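Local coordinates for protein nudix hydrolase DR_0079 (Deinococcus radiodurans, PDB 2O5F) that hydrolyses nucleoside di- and triphosphates to monophosphates, with a marked preference for CDP and CTP and magnesium as cofactor, at residues L97-L102 / Y119-D124; L41-G46 / G137-P142; L29-V34 / L112-C117; R35-F40 / E76-A81. All coordinates share one frame; numbering follows the deposited sequence.

How the interactions relate
All four contacts lie within the Nudix domain and, through at least one segment, reach one mixed sheet in which neighbouring strands 35-42 and 115-122 run parallel. Interaction 4 sets part of the Nudix box against strand 35-42 and lies nearest the probable magnesium ligands: the side chain of Val37 is about 4 Å from that of Glu85. Interactions 1 and 3 share strand 115-122 with centres about 22 Å apart, on opposite sides of the chain's centre. Interaction 2 prolongs strand 35-42 beyond interaction 4 and touches interaction 1, where Asp124 OD1 lies 2.7 Å from Ser44 OG. Interactions 3 and 4, centred about 12 Å apart, meet where Phe115 O approaches Val36 N at 2.9 Å.

Interaction 1 (L97-L102 / Y119-D124); sequences LSWRPL and YELRSD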
loop_
_atom_site.group_PDB
_atom_site.type_symbol
_atom_site.label_atom_id
_atom_site.label_comp_id
_atom_site.label_asym_id
_atom_site.label_seq_id
_atom_site.Cartn_x
_atom_site.Cartn_y
_atom_site.Cartn_z
ATOM N N LEU A 97 -3.368 -17.284 -0.423
ATOM C CA LEU A 97 -1.932 -17.193 -0.637
ATOM C C LEU A 97 -1.202 -16.996 0.684
ATOM O O LEU A 97 -1.821 -16.828 1.733
ATOM C CB LEU A 97 -1.615 -16.024 -1.572
ATOM C CG LEU A 97 -2.342 -15.975 -2.918
ATOM C CD1 LEU A 97 -1.829 -14.783 -3.710
ATOM C CD2 LEU A 97 -2.115 -17.263 -3.692
ATOM N N SER A 98 0.123 -17.023 0.627
ATOM C CA SER A 98 0.932 -16.818 1.816
ATOM C C SER A 98 1.235 -15.323 1.953
ATOM O O SER A 98 1.645 -14.682 0.985
ATOM C CB SER A 98 2.238 -17.608 1.701
ATOM O OG SER A 98 3.157 -17.229 2.716
ATOM N N TRP A 99 1.011 -14.773 3.146
ATOM C CA TRP A 99 1.277 -13.360 3.415
ATOM C C TRP A 99 1.622 -13.139 4.880
ATOM O O TRP A 99 1.392 -14.001 5.728
ATOM C CB TRP A 99 0.071 -12.477 3.069
ATOM C CG TRP A 99 -1.152 -12.743 3.899
ATOM C CD1 TRP A 99 -2.120 -13.666 3.647
ATOM C CD2 TRP A 99 -1.544 -12.072 5.113
ATOM N NE1 TRP A 99 -3.087 -13.612 4.614
ATOM C CE2 TRP A 99 -2.762 -12.643 5.526
ATOM C CE3 TRP A 99 -0.980 -11.043 5.883
ATOM C CZ2 TRP A 99 -3.439 -12.228 6.682
ATOM C CZ3 TRP A 99 -1.653 -10.625 7.035
ATOM C CH2 TRP A 99 -2.874 -11.222 7.420
ATOM N N ARG A 100 2.173 -11.974 5.182
ATOM C CA ARG A 100 2.523 -11.671 6.555
ATOM C C ARG A 100 2.801 -10.192 6.721
ATOM O O ARG A 100 3.120 -9.495 5.754
ATOM C CB ARG A 100 3.769 -12.456 6.976
ATOM C CG ARG A 100 5.050 -11.977 6.317
ATOM C CD ARG A 100 6.271 -12.570 6.999
ATOM N NE ARG A 100 7.514 -11.970 6.522
ATOM C CZ ARG A 100 7.993 -12.113 5.291
ATOM N NH1 ARG A 100 7.335 -12.844 4.402
ATOM N NH2 ARG A 100 9.132 -11.523 4.951
ATOM N N PRO A 101 2.652 -9.687 7.951
ATOM C CA PRO A 101 2.913 -8.275 8.212
ATOM C C PRO A 101 4.405 -8.060 7.989
ATOM O O PRO A 101 5.232 -8.787 8.541
ATOM C CB PRO A 101 2.528 -8.122 9.678
ATOM C CG PRO A 101 1.428 -9.121 9.836
ATOM C CD PRO A 101 1.986 -10.318 9.105
ATOM N N LEU A 102 4.751 -7.079 7.170
ATOM C CA LEU A 102 6.153 -6.812 6.901
ATOM C C LEU A 102 6.672 -5.771 7.890
ATOM O O LEU A 102 7.766 -5.907 8.444
ATOM C CB LEU A 102 6.316 -6.317 5.463
ATOM C CG LEU A 102 7.701 -6.413 4.820
ATOM C CD1 LEU A 102 8.158 -7.869 4.783
ATOM C CD2 LEU A 102 7.639 -5.843 3.409
ATOM N N TYR A 119 2.312 -5.121 4.278
ATOM C CA TYR A 119 2.288 -6.576 4.194
ATOM C C TYR A 119 3.074 -7.065 2.997
ATOM O O TYR A 119 3.359 -6.304 2.074
ATOM C CB TYR A 119 0.849 -7.056 4.026
ATOM C CG TYR A 119 -0.071 -6.653 5.138
ATOM C CD1 TYR A 119 -0.135 -7.396 6.320
ATOM C CD2 TYR A 119 -0.886 -5.525 5.018
ATOM C CE1 TYR A 119 -0.992 -7.028 7.347
ATOM C CE2 TYR A 119 -1.743 -5.151 6.043
ATOM C CZ TYR A 119 -1.791 -5.905 7.200
ATOM O OH TYR A 119 -2.650 -5.537 8.212
ATOM N N GLU A 120 3.423 -8.344 3.013
ATOM C CA GLU A 120 4.111 -8.934 1.879
ATOM C C GLU A 120 3.296 -10.158 1.472
ATOM O O GLU A 120 3.019 -11.029 2.297
ATOM C CB GLU A 120 5.541 -9.349 2.235
ATOM C CG GLU A 120 6.269 -9.997 1.066
ATOM C CD GLU A 120 7.705 -10.359 1.384
ATOM O OE1 GLU A 120 7.918 -11.279 2.205
ATOM O OE2 GLU A 120 8.616 -9.711 0.821
ATOM N N LEU A 121 2.889 -10.194 0.208
ATOM C CA LEU A 121 2.110 -11.297 -0.342
ATOM C C LEU A 121 3.086 -12.102 -1.199
ATOM O O LEU A 121 3.885 -11.524 -1.935
ATOM C CB LEU A 121 0.974 -10.746 -1.216
ATOM C CG LEU A 121 -0.307 -11.561 -1.426
ATOM C CD1 LEU A 121 -1.072 -11.630 -0.108
ATOM C CD2 LEU A 121 -1.183 -10.895 -2.496
ATOM N N ARG A 122 3.038 -13.428 -1.097
ATOM C CA ARG A 122 3.936 -14.277 -1.881
ATOM C C ARG A 122 3.209 -15.003 -3.013
ATOM O O ARG A 122 2.247 -15.734 -2.775
ATOM C CB ARG A 122 4.617 -15.319 -0.978
ATOM C CG ARG A 122 5.397 -14.758 0.204
ATOM C CD ARG A 122 6.363 -13.667 -0.235
ATOM N NE ARG A 122 7.193 -14.097 -1.355
ATOM C CZ ARG A 122 8.203 -14.953 -1.253
ATOM N NH1 ARG A 122 8.519 -15.472 -0.073
ATOM N NH2 ARG A 122 8.890 -15.296 -2.333
ATOM N N SER A 123 3.686 -14.804 -4.240
ATOM C CA SER A 123 3.109 -15.448 -5.408
ATOM C C SER A 123 3.972 -15.255 -6.640
ATOM O O SER A 123 4.568 -14.192 -6.831
ATOM C CB SER A 123 1.716 -14.896 -5.715
ATOM O OG SER A 123 1.167 -15.542 -6.858
ATOM N N ASP A 124 4.044 -16.285 -7.475
ATOM C CA ASP A 124 4.808 -16.189 -8.709
ATOM C C ASP A 124 3.870 -15.898 -9.873
ATOM O O ASP A 124 4.314 -15.668 -10.987
ATOM C CB ASP A 124 5.580 -17.486 -8.973
ATOM C CG ASP A 124 6.876 -17.560 -8.188
ATOM O OD1 ASP A 124 7.731 -16.679 -8.378
ATOM O OD2 ASP A 124 7.042 -18.490 -7.379
#
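Trp99 and Tyr119 lie side by side on one face of an antiparallel hairpin, their side chains pointing the same way but their ring planes turned 79° apart. A chi1 of 64°, with CG between the backbone N and the carbonyl carbon, turns the indole of Trp99 toward the tyrosine, and its six-membered ring does the touching, CZ3 reaching Tyr119 CD1 at 3.6 Å. Trp99 CB rests 3.5 Å from Leu121 CD1. Phe82 of helix 78-90 joins this group, stacked on Tyr119 and edge-to-face with Trp99. Replacing the tryptophan by an alanine would probably open a gap beside Tyr119 and leave Phe82 without its edge-to-face partner. Pro101 CG lies 4.1 Å from Tyr119 CE1.

The other face is polar. Arg100 and Glu120 run alongside each other, and Arg100 NH1 makes a salt bridge to Glu120 OE1 at 2.8 Å, although as a hydrogen bond it is weak, bent to 120° at the hydrogen. Between the faces, Glu120 N donates to Arg100 O at 3.0 Å, and Arg100 N returns a longer bond to Glu120 O. Glu120 OE1 also pairs with Arg42, while its OE2 is bonded to Tyr167 OH. Two arginines and a tyrosine hydroxyl thus meet the carboxylate of the buried Glu120, which is likely to favour its ionised form.

Interaction 2 (L41-G46 / G137-P142); sequences LRNSQG and GEWLTP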
loop_
_atom_site.group_PDB
_atom_site.type_symbol
_atom_site.label_atom_id
_atom_site.label_comp_id
_atom_site.label_asym_id
_atom_site.label_seq_id
_atom_site.Cartn_x
_atom_site.Cartn_y
_atom_site.Cartn_z
ATOM N N LEU A 41 3.626 -7.578 -3.541
ATOM C CA LEU A 41 3.502 -8.954 -3.994
ATOM C C LEU A 41 4.913 -9.301 -4.470
ATOM O O LEU A 41 5.418 -8.683 -5.407
ATOM C CB LEU A 41 2.521 -9.028 -5.164
ATOM C CG LEU A 41 2.337 -10.393 -5.834
ATOM C CD1 LEU A 41 1.644 -11.345 -4.865
ATOM C CD2 LEU A 41 1.502 -10.236 -7.099
ATOM N N ARG A 42 5.562 -10.268 -3.824
ATOM C CA ARG A 42 6.916 -10.645 -4.226
ATOM C C ARG A 42 6.992 -12.098 -4.681
ATOM O O ARG A 42 6.451 -12.994 -4.029
ATOM C CB ARG A 42 7.908 -10.424 -3.076
ATOM C CG ARG A 42 9.357 -10.699 -3.469
ATOM C CD ARG A 42 10.303 -10.593 -2.286
ATOM N NE ARG A 42 9.913 -11.502 -1.212
ATOM C CZ ARG A 42 10.615 -11.697 -0.100
ATOM N NH1 ARG A 42 11.756 -11.045 0.092
ATOM N NH2 ARG A 42 10.173 -12.541 0.824
ATOM N N ASN A 43 7.666 -12.333 -5.802
ATOM C CA ASN A 43 7.793 -13.686 -6.318
ATOM C C ASN A 43 9.055 -14.377 -5.798
ATOM O O ASN A 43 9.782 -13.831 -4.971
ATOM C CB ASN A 43 7.768 -13.694 -7.853
ATOM C CG ASN A 43 8.926 -12.928 -8.487
ATOM O OD1 ASN A 43 9.955 -12.683 -7.860
ATOM N ND2 ASN A 43 8.760 -12.564 -9.761
ATOM N N SER A 44 9.306 -15.584 -6.291
ATOM C CA SER A 44 10.462 -16.356 -5.858
ATOM C C SER A 44 11.759 -15.830 -6.462
ATOM O O SER A 44 12.845 -16.295 -6.120
ATOM C CB SER A 44 10.263 -17.824 -6.231
ATOM O OG SER A 44 9.959 -17.957 -7.599
ATOM N N GLN A 45 11.637 -14.858 -7.359
ATOM C CA GLN A 45 12.792 -14.253 -8.008
ATOM C C GLN A 45 13.228 -12.984 -7.276
ATOM O O GLN A 45 14.197 -12.339 -7.663
ATOM C CB GLN A 45 12.447 -13.936 -9.467
ATOM C CG GLN A 45 12.385 -15.164 -10.377
ATOM C CD GLN A 45 11.263 -15.082 -11.411
ATOM O OE1 GLN A 45 10.156 -15.594 -11.193
ATOM N NE2 GLN A 45 11.541 -14.424 -12.535
ATOM N N GLY A 46 12.511 -12.633 -6.213
ATOM C CA GLY A 46 12.849 -11.438 -5.460
ATOM C C GLY A 46 12.367 -10.153 -6.117
ATOM O O GLY A 46 12.848 -9.066 -5.798
ATOM N N GLY A 137 1.112 -3.757 -15.202
ATOM C CA GLY A 137 2.076 -3.879 -14.126
ATOM C C GLY A 137 3.278 -4.678 -14.575
ATOM O O GLY A 137 3.247 -5.297 -15.634
ATOM N N GLU A 138 4.344 -4.653 -13.786
ATOM C CA GLU A 138 5.521 -5.414 -14.143
ATOM C C GLU A 138 6.308 -5.875 -12.928
ATOM O O GLU A 138 6.285 -5.244 -11.867
ATOM C CB GLU A 138 6.409 -4.610 -15.107
ATOM C CG GLU A 138 6.897 -3.264 -14.607
ATOM C CD GLU A 138 7.277 -2.291 -15.745
ATOM O OE1 GLU A 138 8.076 -2.653 -16.645
ATOM O OE2 GLU A 138 6.777 -1.143 -15.730
ATOM N N TRP A 139 6.970 -7.015 -13.077
ATOM C CA TRP A 139 7.786 -7.543 -11.996
ATOM C C TRP A 139 9.105 -6.789 -12.081
ATOM O O TRP A 139 9.766 -6.777 -13.120
ATOM C CB TRP A 139 8.004 -9.045 -12.170
ATOM C CG TRP A 139 6.754 -9.851 -11.929
ATOM C CD1 TRP A 139 5.900 -10.331 -12.861
ATOM C CD2 TRP A 139 6.240 -10.266 -10.653
ATOM N NE1 TRP A 139 4.874 -11.031 -12.251
ATOM C CE2 TRP A 139 5.065 -11.006 -10.896
ATOM C CE3 TRP A 139 6.666 -10.082 -9.329
ATOM C CZ2 TRP A 139 4.307 -11.571 -9.864
ATOM C CZ3 TRP A 139 5.912 -10.641 -8.299
ATOM C CH2 TRP A 139 4.744 -11.379 -8.576
ATOM N N LEU A 140 9.472 -6.143 -10.989
ATOM C CA LEU A 140 10.691 -5.364 -10.967
ATOM C C LEU A 140 11.463 -5.601 -9.695
ATOM O O LEU A 140 10.886 -5.826 -8.629
ATOM C CB LEU A 140 10.374 -3.871 -11.054
ATOM C CG LEU A 140 9.633 -3.302 -12.262
ATOM C CD1 LEU A 140 9.277 -1.854 -11.958
ATOM C CD2 LEU A 140 10.490 -3.401 -13.523
ATOM N N THR A 141 12.778 -5.548 -9.815
ATOM C CA THR A 141 13.629 -5.705 -8.656
ATOM C C THR A 141 13.573 -4.363 -7.937
ATOM O O THR A 141 13.361 -3.326 -8.561
ATOM C CB THR A 141 15.070 -5.986 -9.067
ATOM O OG1 THR A 141 15.599 -4.845 -9.757
ATOM C CG2 THR A 141 15.120 -7.193 -9.983
ATOM N N PRO A 142 13.742 -4.366 -6.611
ATOM C CA PRO A 142 13.707 -3.106 -5.863
ATOM C C PRO A 142 14.739 -2.112 -6.391
ATOM O O PRO A 142 14.502 -0.906 -6.399
ATOM C CB PRO A 142 14.011 -3.545 -4.442
ATOM C CG PRO A 142 13.337 -4.898 -4.384
ATOM C CD PRO A 142 13.751 -5.522 -5.699
#
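Leu41 begins the contact by bringing CD2 within 3.7 Å of Trp139 CH2, the two side chains crossing obliquely. Its CG stands anti to the backbone N (chi1 176°), which carries CG and one methyl, CD2, to the ring. The CB of Arg42 points away from this contact, and its guanidinium forms a salt bridge with Glu120. Asn43 makes the central contact: its amide lies over one face of the indole, nearly parallel to it with the planes 16° apart, and ND2 comes within 3.3 Å of Trp139 CE3. CB of Asn43 adds a CH-pi contact, 4.1 Å from the centroid of the six-membered ring. The same side chain shapes the chain ahead, because Asn43 OD1 accepts from Gln45 N at 2.8 Å in an Asx turn, the donor standing above the carbonyl plane. A type I beta turn from Asn43 ends at Gly46, whose O lies 3.7 Å from Pro142 CD.

The contact joins the turn after strand 35-42 to the end of strand 136-140. Trp49 of the adjoining strand 48-52 meets Trp139 edge-to-face, Thr126 OG1 is hydrogen-bonded to Trp139 NE1, and Thr141 caps the start of helix 142-151.

Interaction 3 (L29-V34 / L112-C117); sequences LRWERV and LSSFMC
Trp31 and Ser114 meet where a short 3-10 segment, 31-33, leads toward strand 35-42 of the Nudix fold and packs against the entry to its parallel neighbour, strand 115-122. Two direct hydrogen bonds cross between the segments. Ser114 OG donates to Trp31 O at 2.7 Å, approaching from above the carbonyl plane. Trp31 O also accepts from Val34 N, which arrives from the opposite face, so two donors grip one carbonyl oxygen. Were Ser114 an alanine, Trp31 O would probably lose one of these two donors, and the segments one of their direct bonds. Phe115 N donates to Val34 O at 3.1 Å, in the carbonyl plane.

Packing is modest and mixes carbon with oxygen. Because its chi1 of -50° sets OG beside the backbone N, Ser114 also brings the hydroxyl 3.5 Å from Trp31 CB. The Phe115 ring has Val34 O at its edge, near its plane, while Glu32 O lies 3.6 Å from CE2 of that ring.

A water adds a further link: it donates both to Glu32 OE1, at 2.9 Å, and to Ser113 O, at 2.7 Å.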
loop_
_atom_site.group_PDB
_atom_site.type_symbol
_atom_site.label_atom_id
_atom_site.label_comp_id
_atom_site.label_asym_id
_atom_site.label_seq_id
_atom_site.Cartn_x
_atom_site.Cartn_y
_atom_site.Cartn_z
ATOM N N LEU A 29 -9.336 16.949 6.182
ATOM C CA LEU A 29 -8.592 15.699 6.257
ATOM C C LEU A 29 -7.079 15.902 6.251
ATOM O O LEU A 29 -6.539 16.682 5.464
ATOM C CB LEU A 29 -8.988 14.769 5.103
ATOM C CG LEU A 29 -8.225 13.438 5.013
ATOM C CD1 LEU A 29 -8.391 12.644 6.301
ATOM C CD2 LEU A 29 -8.735 12.631 3.822
ATOM N N ARG A 30 -6.413 15.190 7.153
ATOM C CA ARG A 30 -4.961 15.214 7.296
ATOM C C ARG A 30 -4.534 13.745 7.248
ATOM O O ARG A 30 -4.958 12.950 8.086
ATOM C CB ARG A 30 -4.573 15.826 8.643
ATOM C CG ARG A 30 -4.795 17.321 8.742
ATOM C CD ARG A 30 -3.857 18.068 7.814
ATOM N NE ARG A 30 -3.842 19.501 8.098
ATOM C CZ ARG A 30 -4.863 20.324 7.874
ATOM N NH1 ARG A 30 -5.991 19.860 7.352
ATOM N NH2 ARG A 30 -4.762 21.609 8.186
ATOM N N TRP A 31 -3.700 13.381 6.278
ATOM C CA TRP A 31 -3.298 11.982 6.145
ATOM C C TRP A 31 -2.540 11.404 7.331
ATOM O O TRP A 31 -2.602 10.194 7.581
ATOM C CB TRP A 31 -2.496 11.776 4.855
ATOM C CG TRP A 31 -3.369 11.866 3.632
ATOM C CD1 TRP A 31 -3.392 12.875 2.710
ATOM C CD2 TRP A 31 -4.399 10.944 3.244
ATOM N NE1 TRP A 31 -4.374 12.640 1.772
ATOM C CE2 TRP A 31 -5.006 11.462 2.075
ATOM C CE3 TRP A 31 -4.866 9.728 3.766
ATOM C CZ2 TRP A 31 -6.064 10.812 1.427
ATOM C CZ3 TRP A 31 -5.920 9.078 3.116
ATOM C CH2 TRP A 31 -6.503 9.622 1.958
ATOM N N GLU A 32 -1.838 12.259 8.067
ATOM C CA GLU A 32 -1.080 11.805 9.232
ATOM C C GLU A 32 -2.010 11.457 10.398
ATOM O O GLU A 32 -1.567 10.953 11.439
ATOM C CB GLU A 32 -0.086 12.884 9.678
ATOM C CG GLU A 32 -0.747 14.195 10.083
ATOM C CD GLU A 32 -0.781 15.225 8.964
ATOM O OE1 GLU A 32 -0.892 14.840 7.776
ATOM O OE2 GLU A 32 -0.718 16.431 9.285
ATOM N N ARG A 33 -3.298 11.732 10.218
ATOM C CA ARG A 33 -4.291 11.454 11.251
ATOM C C ARG A 33 -5.190 10.272 10.898
ATOM O O ARG A 33 -6.193 10.028 11.569
ATOM C CB ARG A 33 -5.139 12.703 11.508
ATOM C CG ARG A 33 -4.337 13.865 12.059
ATOM C CD ARG A 33 -5.188 15.112 12.213
ATOM N NE ARG A 33 -4.405 16.221 12.751
ATOM C CZ ARG A 33 -4.877 17.454 12.917
ATOM N NH1 ARG A 33 -6.132 17.739 12.587
ATOM N NH2 ARG A 33 -4.092 18.404 13.410
ATOM N N VAL A 34 -4.833 9.546 9.840
ATOM C CA VAL A 34 -5.606 8.378 9.425
ATOM C C VAL A 34 -4.715 7.173 9.134
ATOM O O VAL A 34 -3.483 7.283 9.108
ATOM C CB VAL A 34 -6.481 8.669 8.183
ATOM C CG1 VAL A 34 -7.450 9.812 8.490
ATOM C CG2 VAL A 34 -5.609 9.012 6.980
ATOM N N LEU A 112 6.542 8.979 5.838
ATOM C CA LEU A 112 5.399 8.326 5.215
ATOM C C LEU A 112 4.161 9.152 5.568
ATOM O O LEU A 112 4.100 9.783 6.630
ATOM C CB LEU A 112 5.256 6.879 5.700
ATOM C CG LEU A 112 6.401 5.953 5.257
ATOM C CD1 LEU A 112 6.301 4.626 6.000
ATOM C CD2 LEU A 112 6.339 5.721 3.738
ATOM N N SER A 113 3.184 9.141 4.670
ATOM C CA SER A 113 1.950 9.929 4.798
ATOM C C SER A 113 0.948 9.645 5.928
ATOM O O SER A 113 0.358 10.579 6.476
ATOM C CB SER A 113 1.198 9.873 3.472
ATOM O OG SER A 113 0.899 8.534 3.139
ATOM N N SER A 114 0.743 8.371 6.254
ATOM C CA SER A 114 -0.219 7.970 7.276
ATOM C C SER A 114 0.293 6.818 8.119
ATOM O O SER A 114 1.353 6.259 7.858
ATOM C CB SER A 114 -1.520 7.489 6.620
ATOM O OG SER A 114 -2.008 8.396 5.665
ATOM N N PHE A 115 -0.491 6.463 9.135
ATOM C CA PHE A 115 -0.170 5.324 9.968
ATOM C C PHE A 115 -0.431 4.153 9.043
ATOM O O PHE A 115 -1.355 4.192 8.226
ATOM C CB PHE A 115 -1.093 5.288 11.181
ATOM C CG PHE A 115 -0.604 6.134 12.314
ATOM C CD1 PHE A 115 0.381 5.655 13.171
ATOM C CD2 PHE A 115 -1.090 7.421 12.503
ATOM C CE1 PHE A 115 0.878 6.446 14.202
ATOM C CE2 PHE A 115 -0.597 8.221 13.534
ATOM C CZ PHE A 115 0.392 7.725 14.385
ATOM N N MET A 116 0.375 3.111 9.142
ATOM C CA MET A 116 0.168 2.006 8.240
ATOM C C MET A 116 0.801 0.697 8.628
ATOM O O MET A 116 1.746 0.631 9.418
ATOM C CB MET A 116 0.698 2.376 6.854
ATOM C CG MET A 116 2.190 2.692 6.831
ATOM S SD MET A 116 2.797 3.030 5.159
ATOM C CE MET A 116 2.213 4.693 4.873
ATOM N N CYS A 117 0.240 -0.353 8.056
ATOM C CA CYS A 117 0.783 -1.674 8.219
ATOM C C CYS A 117 1.114 -2.028 6.779
ATOM O O CYS A 117 0.303 -1.798 5.870
ATOM C CB CYS A 117 -0.242 -2.658 8.769
ATOM S SG CYS A 117 0.489 -4.274 9.093
HETATM O O HOH W 1 0.806 13.241 5.978
#

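Interaction 4 (R35-F40 / E76-A81); sequences RVVNAF and ETYEEA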
loop_
_atom_site.group_PDB
_atom_site.type_symbol
_atom_site.label_atom_id
_atom_site.label_comp_id
_atom_site.label_asym_id
_atom_site.label_seq_id
_atom_site.Cartn_x
_atom_site.Cartn_y
_atom_site.Cartn_z
ATOM N N ARG A 35 -5.353 6.024 8.912
ATOM C CA ARG A 35 -4.647 4.771 8.655
ATOM C C ARG A 35 -4.839 4.236 7.232
ATOM O O ARG A 35 -5.923 4.328 6.654
ATOM C CB ARG A 35 -5.106 3.707 9.672
ATOM C CG ARG A 35 -5.159 4.240 11.102
ATOM C CD ARG A 35 -5.110 3.173 12.204
ATOM N NE ARG A 35 -6.373 2.493 12.431
ATOM C CZ ARG A 35 -6.743 1.945 13.590
ATOM N NH1 ARG A 35 -5.951 1.986 14.661
ATOM N NH2 ARG A 35 -7.921 1.355 13.678
ATOM N N VAL A 36 -3.764 3.697 6.670
ATOM C CA VAL A 36 -3.801 3.102 5.340
ATOM C C VAL A 36 -3.070 1.763 5.400
ATOM O O VAL A 36 -2.385 1.465 6.378
ATOM C CB VAL A 36 -3.096 3.992 4.278
ATOM C CG1 VAL A 36 -3.798 5.345 4.182
ATOM C CG2 VAL A 36 -1.621 4.175 4.633
ATOM N N VAL A 37 -3.236 0.953 4.366
ATOM C CA VAL A 37 -2.541 -0.326 4.291
ATOM C C VAL A 37 -1.804 -0.317 2.958
ATOM O O VAL A 37 -2.249 0.304 1.990
ATOM C CB VAL A 37 -3.514 -1.543 4.337
ATOM C CG1 VAL A 37 -3.947 -1.823 5.771
ATOM C CG2 VAL A 37 -4.737 -1.273 3.465
ATOM N N ASN A 38 -0.662 -0.991 2.927
ATOM C CA ASN A 38 0.144 -1.081 1.725
ATOM C C ASN A 38 0.702 -2.493 1.707
ATOM O O ASN A 38 0.971 -3.070 2.762
ATOM C CB ASN A 38 1.287 -0.061 1.753
ATOM C CG ASN A 38 0.824 1.353 1.423
ATOM O OD1 ASN A 38 0.288 1.603 0.350
ATOM N ND2 ASN A 38 1.031 2.280 2.348
ATOM N N ALA A 39 0.845 -3.061 0.520
ATOM C CA ALA A 39 1.391 -4.407 0.417
ATOM C C ALA A 39 2.162 -4.566 -0.871
ATOM O O ALA A 39 1.911 -3.874 -1.856
ATOM C CB ALA A 39 0.276 -5.446 0.491
ATOM N N PHE A 40 3.122 -5.479 -0.827
ATOM C CA PHE A 40 3.954 -5.792 -1.962
ATOM C C PHE A 40 3.775 -7.267 -2.264
ATOM O O PHE A 40 3.750 -8.095 -1.353
ATOM C CB PHE A 40 5.425 -5.527 -1.642
ATOM C CG PHE A 40 5.784 -4.075 -1.593
ATOM C CD1 PHE A 40 5.811 -3.317 -2.755
ATOM C CD2 PHE A 40 6.103 -3.464 -0.384
ATOM C CE1 PHE A 40 6.156 -1.959 -2.719
ATOM C CE2 PHE A 40 6.447 -2.104 -0.337
ATOM C CZ PHE A 40 6.471 -1.355 -1.512
ATOM N N GLU A 76 -12.842 -0.664 10.587
ATOM C CA GLU A 76 -12.138 -1.763 9.954
ATOM C C GLU A 76 -10.741 -1.950 10.541
ATOM O O GLU A 76 -10.089 -0.988 10.943
ATOM C CB GLU A 76 -12.058 -1.470 8.459
ATOM C CG GLU A 76 -11.547 -2.573 7.577
ATOM C CD GLU A 76 -11.612 -2.164 6.112
ATOM O OE1 GLU A 76 -11.077 -1.086 5.771
ATOM O OE2 GLU A 76 -12.198 -2.916 5.305
ATOM N N THR A 77 -10.287 -3.194 10.617
ATOM C CA THR A 77 -8.951 -3.444 11.131
ATOM C C THR A 77 -8.000 -3.417 9.929
ATOM O O THR A 77 -8.449 -3.434 8.784
ATOM C CB THR A 77 -8.862 -4.810 11.808
ATOM O OG1 THR A 77 -7.613 -4.919 12.499
ATOM C CG2 THR A 77 -8.958 -5.899 10.783
ATOM N N TYR A 78 -6.697 -3.376 10.190
ATOM C CA TYR A 78 -5.707 -3.348 9.120
ATOM C C TYR A 78 -5.824 -4.565 8.202
ATOM O O TYR A 78 -5.814 -4.429 6.980
ATOM C CB TYR A 78 -4.290 -3.280 9.705
ATOM C CG TYR A 78 -3.885 -1.911 10.233
ATOM C CD1 TYR A 78 -3.493 -0.897 9.362
ATOM C CD2 TYR A 78 -3.875 -1.641 11.601
ATOM C CE1 TYR A 78 -3.091 0.355 9.834
ATOM C CE2 TYR A 78 -3.481 -0.393 12.092
ATOM C CZ TYR A 78 -3.088 0.595 11.206
ATOM O OH TYR A 78 -2.679 1.812 11.683
ATOM N N GLU A 79 -5.941 -5.752 8.790
ATOM C CA GLU A 79 -6.053 -6.979 7.999
ATOM C C GLU A 79 -7.298 -6.970 7.107
ATOM O O GLU A 79 -7.247 -7.390 5.949
ATOM C CB GLU A 79 -6.095 -8.205 8.919
ATOM C CG GLU A 79 -6.011 -9.534 8.173
ATOM C CD GLU A 79 -6.181 -10.736 9.087
ATOM O OE1 GLU A 79 -5.816 -10.634 10.279
ATOM O OE2 GLU A 79 -6.666 -11.785 8.606
ATOM N N GLU A 80 -8.417 -6.495 7.644
ATOM C CA GLU A 80 -9.649 -6.447 6.871
ATOM C C GLU A 80 -9.521 -5.497 5.684
ATOM O O GLU A 80 -10.019 -5.781 4.594
ATOM C CB GLU A 80 -10.821 -6.032 7.765
ATOM C CG GLU A 80 -11.172 -7.080 8.813
ATOM C CD GLU A 80 -12.147 -6.572 9.858
ATOM O OE1 GLU A 80 -12.379 -5.344 9.906
ATOM O OE2 GLU A 80 -12.671 -7.404 10.632
ATOM N N ALA A 81 -8.844 -4.370 5.887
ATOM C CA ALA A 81 -8.670 -3.411 4.804
ATOM C C ALA A 81 -7.781 -4.039 3.731
ATOM O O ALA A 81 -7.999 -3.855 2.532
ATOM C CB ALA A 81 -8.036 -2.131 5.330
HETATM O O HOH W 2 -9.574 1.791 11.276
#
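Val37 and Tyr78 form the close-packed half of this contact between a strand and the first turn of the Nudix-box helix. Val37 CG1 comes to the edge of the tyrosine ring, near its plane, 3.7 Å from CD1, and also lies 3.4 Å from the backbone O of Tyr78. The second methyl, CG2, turns to Ala81 and meets its CB at 3.9 Å. A chi1 of -80° splits the two branches in this way.

At the far end of Arg35 the link is through water. The arginine chain crosses the tyrosine at about a right angle, and its guanidinium, turned 49° from the ring plane, has Tyr78 CE2 over one face; Arg35 CD is modelled too close to the hydroxyl, so its exact placement is doubtful. A water in the guanidinium plane accepts from Arg35 NH2 at 2.9 Å and donates to Glu76 O at 2.8 Å, bridging the two segments. The Tyr78 hydroxyl is hydrogen-bonded to Asp16.

Helix 78-90, which carries the probable magnesium ligands Glu85 and Glu89, is thereby seated on strand 35-42, with strand 68-71 on one side of that strand and strand 115-122, whose Cys117 and Tyr119 also touch Tyr78, on the other.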